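Local coordinates for chromosome partition protein Smc (Pyrococcus furiosus, PDB 1XEW) that probably drives chromosome condensation and partitioning, its terminal domains joining into an ABC-type ATPase that hydrolyses ATP, at residues A[2-7]-A[82-87]. Residues are numbered along the deposited sequence; the frame is centred on the assembly and turned at random.
Sequences PYIEKL and VAIYFN
Lys6 lies across the ring of Tyr85, and its long aliphatic chain suits it to that place. CB sets the direction off one face of the sheet; with CG between the backbone N and the carbonyl carbon (chi1 53°), the chain runs over the aromatic ring. CG touches CB and CG of Tyr85, CD carries the extended chain onward, CE sits over the ring centre, 3.6 Å from the Tyr85 centroid in a CH-pi contact, and NZ stays above the same face at 4.5 Å from that centroid, a cation-pi pair. Glu8 takes both polar ends, through a salt bridge to Lys6 NZ and a hydrogen bond with Tyr85 OH. Beneath them the strands run antiparallel within the N-terminal half of the ABC-type ATPase domain, and a classic beta bulge at Glu5 and Lys6 shifts their register: Tyr85 O receives Glu5 N at 2.7 Å and, weakly, Lys6 N. On the N-terminal side of the bulge, Tyr3 O accepts Asn87 N at 2.7 Å, and the flat Tyr3 ring offers a face to the planar Asn87 amide, planes 14° apart. Without the ring, as with an alanine here, a gap would probably open over Asn87 CB and the amide, leaving the amide to its polar partners: Asn87 ND2 bonds Glu89 and a water that donates to Glu5 OE2. The opposite face is apolar: Ile4's two branches part, CG1 3.5 Å from Phe86 CE1 and CG2 against Ile84 CG1, and Leu7 CD1 wedges between Val82 CG1 and Ile84 CB, where helix 40-49, following the ATP-binding P-loop, packs.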
ATOM      1  N   PRO A   2       9.514 -12.598   2.985  1.00 39.47           N
ATOM      2  CA  PRO A   2       9.819 -12.662   1.543  1.00 36.74           C
ATOM      3  C   PRO A   2       9.584 -11.386   0.727  1.00 35.15           C
ATOM      4  O   PRO A   2       9.227 -10.378   1.299  1.00 36.22           O
ATOM      5  CB  PRO A   2       8.931 -13.802   1.054  1.00 36.55           C
ATOM      6  CG  PRO A   2       7.865 -13.899   2.110  1.00 38.08           C
ATOM      7  CD  PRO A   2       8.659 -13.718   3.347  1.00 38.10           C
ATOM      8  N   TYR A   3       9.789 -11.406  -0.601  1.00 29.33           N
ATOM      9  CA  TYR A   3       9.576 -10.175  -1.358  1.00 27.85           C
ATOM     10  C   TYR A   3       9.215 -10.334  -2.849  1.00 26.87           C
ATOM     11  O   TYR A   3       9.539 -11.373  -3.486  1.00 25.18           O
ATOM     12  CB  TYR A   3      10.773  -9.265  -1.191  1.00 28.43           C
ATOM     13  CG  TYR A   3      12.019  -9.637  -1.919  1.00 30.46           C
ATOM     14  CD1 TYR A   3      12.169  -9.325  -3.260  1.00 32.98           C
ATOM     15  CD2 TYR A   3      13.075 -10.322  -1.259  1.00 35.46           C
ATOM     16  CE1 TYR A   3      13.336  -9.682  -3.961  1.00 37.10           C
ATOM     17  CE2 TYR A   3      14.266 -10.681  -1.949  1.00 33.81           C
ATOM     18  CZ  TYR A   3      14.373 -10.348  -3.302  1.00 35.94           C
ATOM     19  OH  TYR A   3      15.504 -10.638  -4.003  1.00 44.62           O
ATOM     20  N   ILE A   4       8.554  -9.304  -3.401  1.00 22.79           N
ATOM     21  CA  ILE A   4       8.112  -9.373  -4.797  1.00 23.87           C
ATOM     22  C   ILE A   4       9.236  -9.073  -5.792  1.00 26.80           C
ATOM     23  O   ILE A   4       9.825  -7.971  -5.742  1.00 25.63           O
ATOM     24  CB  ILE A   4       6.907  -8.396  -5.055  1.00 26.13           C
ATOM     25  CG1 ILE A   4       5.748  -8.726  -4.126  1.00 22.41           C
ATOM     26  CG2 ILE A   4       6.362  -8.499  -6.543  1.00 24.61           C
ATOM     27  CD1 ILE A   4       4.700  -7.557  -4.110  1.00 24.40           C
ATOM     28  N   GLU A   5       9.596 -10.045  -6.652  1.00 25.18           N
ATOM     29  CA  GLU A   5      10.596  -9.802  -7.705  1.00 26.84           C
ATOM     30  C   GLU A   5       9.964  -9.074  -8.871  1.00 26.45           C
ATOM     31  O   GLU A   5      10.515  -8.078  -9.390  1.00 28.75           O
ATOM     32  CB  GLU A   5      11.214 -11.130  -8.197  1.00 29.86           C
ATOM     33  CG  GLU A   5      11.813 -11.980  -7.066  1.00 32.51           C
ATOM     34  CD  GLU A   5      12.015 -13.469  -7.464  1.00 41.30           C
ATOM     35  OE1 GLU A   5      11.277 -13.991  -8.350  1.00 39.13           O
ATOM     36  OE2 GLU A   5      12.898 -14.133  -6.841  1.00 44.62           O
ATOM     37  N   LYS A   6       8.793  -9.508  -9.301  1.00 23.52           N
ATOM     38  CA  LYS A   6       8.140  -8.833 -10.444  1.00 23.12           C
ATOM     39  C   LYS A   6       6.753  -9.264 -10.557  1.00 23.77           C
ATOM     40  O   LYS A   6       6.364 -10.264  -9.951  1.00 21.94           O
ATOM     41  CB  LYS A   6       8.799  -9.214 -11.791  1.00 23.43           C
ATOM     42  CG  LYS A   6       8.906 -10.785 -12.040  1.00 23.83           C
ATOM     43  CD  LYS A   6       9.476 -11.089 -13.478  1.00 32.60           C
ATOM     44  CE  LYS A   6       9.685 -12.646 -13.666  1.00 37.50           C
ATOM     45  NZ  LYS A   6      10.171 -12.938 -15.028  1.00 39.48           N
ATOM     46  N   LEU A   7       6.011  -8.520 -11.384  1.00 23.79           N
ATOM     47  CA  LEU A   7       4.653  -8.771 -11.695  1.00 25.51           C
ATOM     48  C   LEU A   7       4.544  -8.839 -13.217  1.00 27.54           C
ATOM     49  O   LEU A   7       5.157  -7.940 -13.927  1.00 26.36           O
ATOM     50  CB  LEU A   7       3.827  -7.595 -11.236  1.00 29.46           C
ATOM     51  CG  LEU A   7       2.286  -7.656 -11.200  1.00 29.40           C
ATOM     52  CD1 LEU A   7       1.898  -8.764 -10.163  1.00 29.61           C
ATOM     53  CD2 LEU A   7       1.656  -6.228 -10.780  1.00 30.91           C
ATOM     54  N   VAL A  82      -2.503 -12.488 -14.623  1.00 24.54           N
ATOM     55  CA  VAL A  82      -1.544 -11.727 -13.809  1.00 22.75           C
ATOM     56  C   VAL A  82      -0.722 -12.768 -13.104  1.00 20.82           C
ATOM     57  O   VAL A  82      -1.291 -13.770 -12.558  1.00 18.44           O
ATOM     58  CB  VAL A  82      -2.187 -10.800 -12.698  1.00 22.53           C
ATOM     59  CG1 VAL A  82      -1.060 -10.207 -11.775  1.00 20.98           C
ATOM     60  CG2 VAL A  82      -2.960  -9.643 -13.328  1.00 23.17           C
ATOM     61  N   ALA A  83       0.571 -12.606 -13.114  1.00 19.08           N
ATOM     62  CA  ALA A  83       1.362 -13.564 -12.365  1.00 19.87           C
ATOM     63  C   ALA A  83       2.257 -12.739 -11.460  1.00 24.30           C
ATOM     64  O   ALA A  83       2.852 -11.721 -11.908  1.00 24.16           O
ATOM     65  CB  ALA A  83       2.324 -14.474 -13.301  1.00 20.89           C
ATOM     66  N   ILE A  84       2.398 -13.171 -10.203  1.00 24.77           N
ATOM     67  CA  ILE A  84       3.310 -12.412  -9.351  1.00 22.93           C
ATOM     68  C   ILE A  84       4.444 -13.383  -8.905  1.00 20.95           C
ATOM     69  O   ILE A  84       4.150 -14.522  -8.568  1.00 21.68           O
ATOM     70  CB  ILE A  84       2.541 -11.826  -8.164  1.00 23.49           C
ATOM     71  CG1 ILE A  84       3.463 -10.870  -7.341  1.00 21.23           C
ATOM     72  CG2 ILE A  84       1.909 -13.016  -7.324  1.00 19.56           C
ATOM     73  CD1 ILE A  84       2.602 -10.178  -6.123  1.00 25.34           C
ATOM     74  N   TYR A  85       5.696 -12.903  -8.883  1.00 18.92           N
ATOM     75  CA  TYR A  85       6.853 -13.744  -8.603  1.00 22.84           C
ATOM     76  C   TYR A  85       7.457 -13.266  -7.288  1.00 24.64           C
ATOM     77  O   TYR A  85       7.852 -12.096  -7.167  1.00 25.47           O
ATOM     78  CB  TYR A  85       7.910 -13.549  -9.723  1.00 24.94           C
ATOM     79  CG  TYR A  85       7.476 -14.094 -11.102  1.00 21.18           C
ATOM     80  CD1 TYR A  85       8.133 -15.169 -11.662  1.00 25.48           C
ATOM     81  CD2 TYR A  85       6.370 -13.585 -11.781  1.00 26.34           C
ATOM     82  CE1 TYR A  85       7.700 -15.719 -12.890  1.00 32.34           C
ATOM     83  CE2 TYR A  85       5.947 -14.173 -13.037  1.00 24.36           C
ATOM     84  CZ  TYR A  85       6.641 -15.214 -13.553  1.00 28.27           C
ATOM     85  OH  TYR A  85       6.334 -15.751 -14.803  1.00 30.84           O
ATOM     86  N   PHE A  86       7.560 -14.172  -6.336  1.00 24.84           N
ATOM     87  CA  PHE A  86       8.116 -13.813  -5.034  1.00 24.96           C
ATOM     88  C   PHE A  86       9.438 -14.539  -4.837  1.00 27.85           C
ATOM     89  O   PHE A  86       9.538 -15.760  -5.138  1.00 28.01           O
ATOM     90  CB  PHE A  86       7.188 -14.341  -3.937  1.00 24.29           C
ATOM     91  CG  PHE A  86       5.911 -13.556  -3.747  1.00 26.62           C
ATOM     92  CD1 PHE A  86       5.905 -12.370  -2.969  1.00 25.88           C
ATOM     93  CD2 PHE A  86       4.696 -14.048  -4.265  1.00 26.24           C
ATOM     94  CE1 PHE A  86       4.700 -11.691  -2.707  1.00 23.84           C
ATOM     95  CE2 PHE A  86       3.479 -13.386  -4.019  1.00 23.18           C
ATOM     96  CZ  PHE A  86       3.456 -12.233  -3.254  1.00 22.54           C
ATOM     97  N   ASN A  87      10.404 -13.840  -4.260  1.00 27.40           N
ATOM     98  CA  ASN A  87      11.682 -14.462  -3.859  1.00 29.88           C
ATOM     99  C   ASN A  87      11.334 -15.055  -2.481  1.00 32.57           C
ATOM    100  O   ASN A  87      10.820 -14.331  -1.589  1.00 28.91           O
ATOM    101  CB  ASN A  87      12.767 -13.392  -3.707  1.00 29.10           C
ATOM    102  CG  ASN A  87      14.041 -13.945  -3.072  1.00 37.14           C
ATOM    103  OD1 ASN A  87      14.032 -14.417  -1.921  1.00 31.51           O
ATOM    104  ND2 ASN A  87      15.143 -13.888  -3.827  1.00 38.40           N
TER
HETATM  105  O   HOH W   1      15.480 -12.417  -6.535  1.00 66.11           O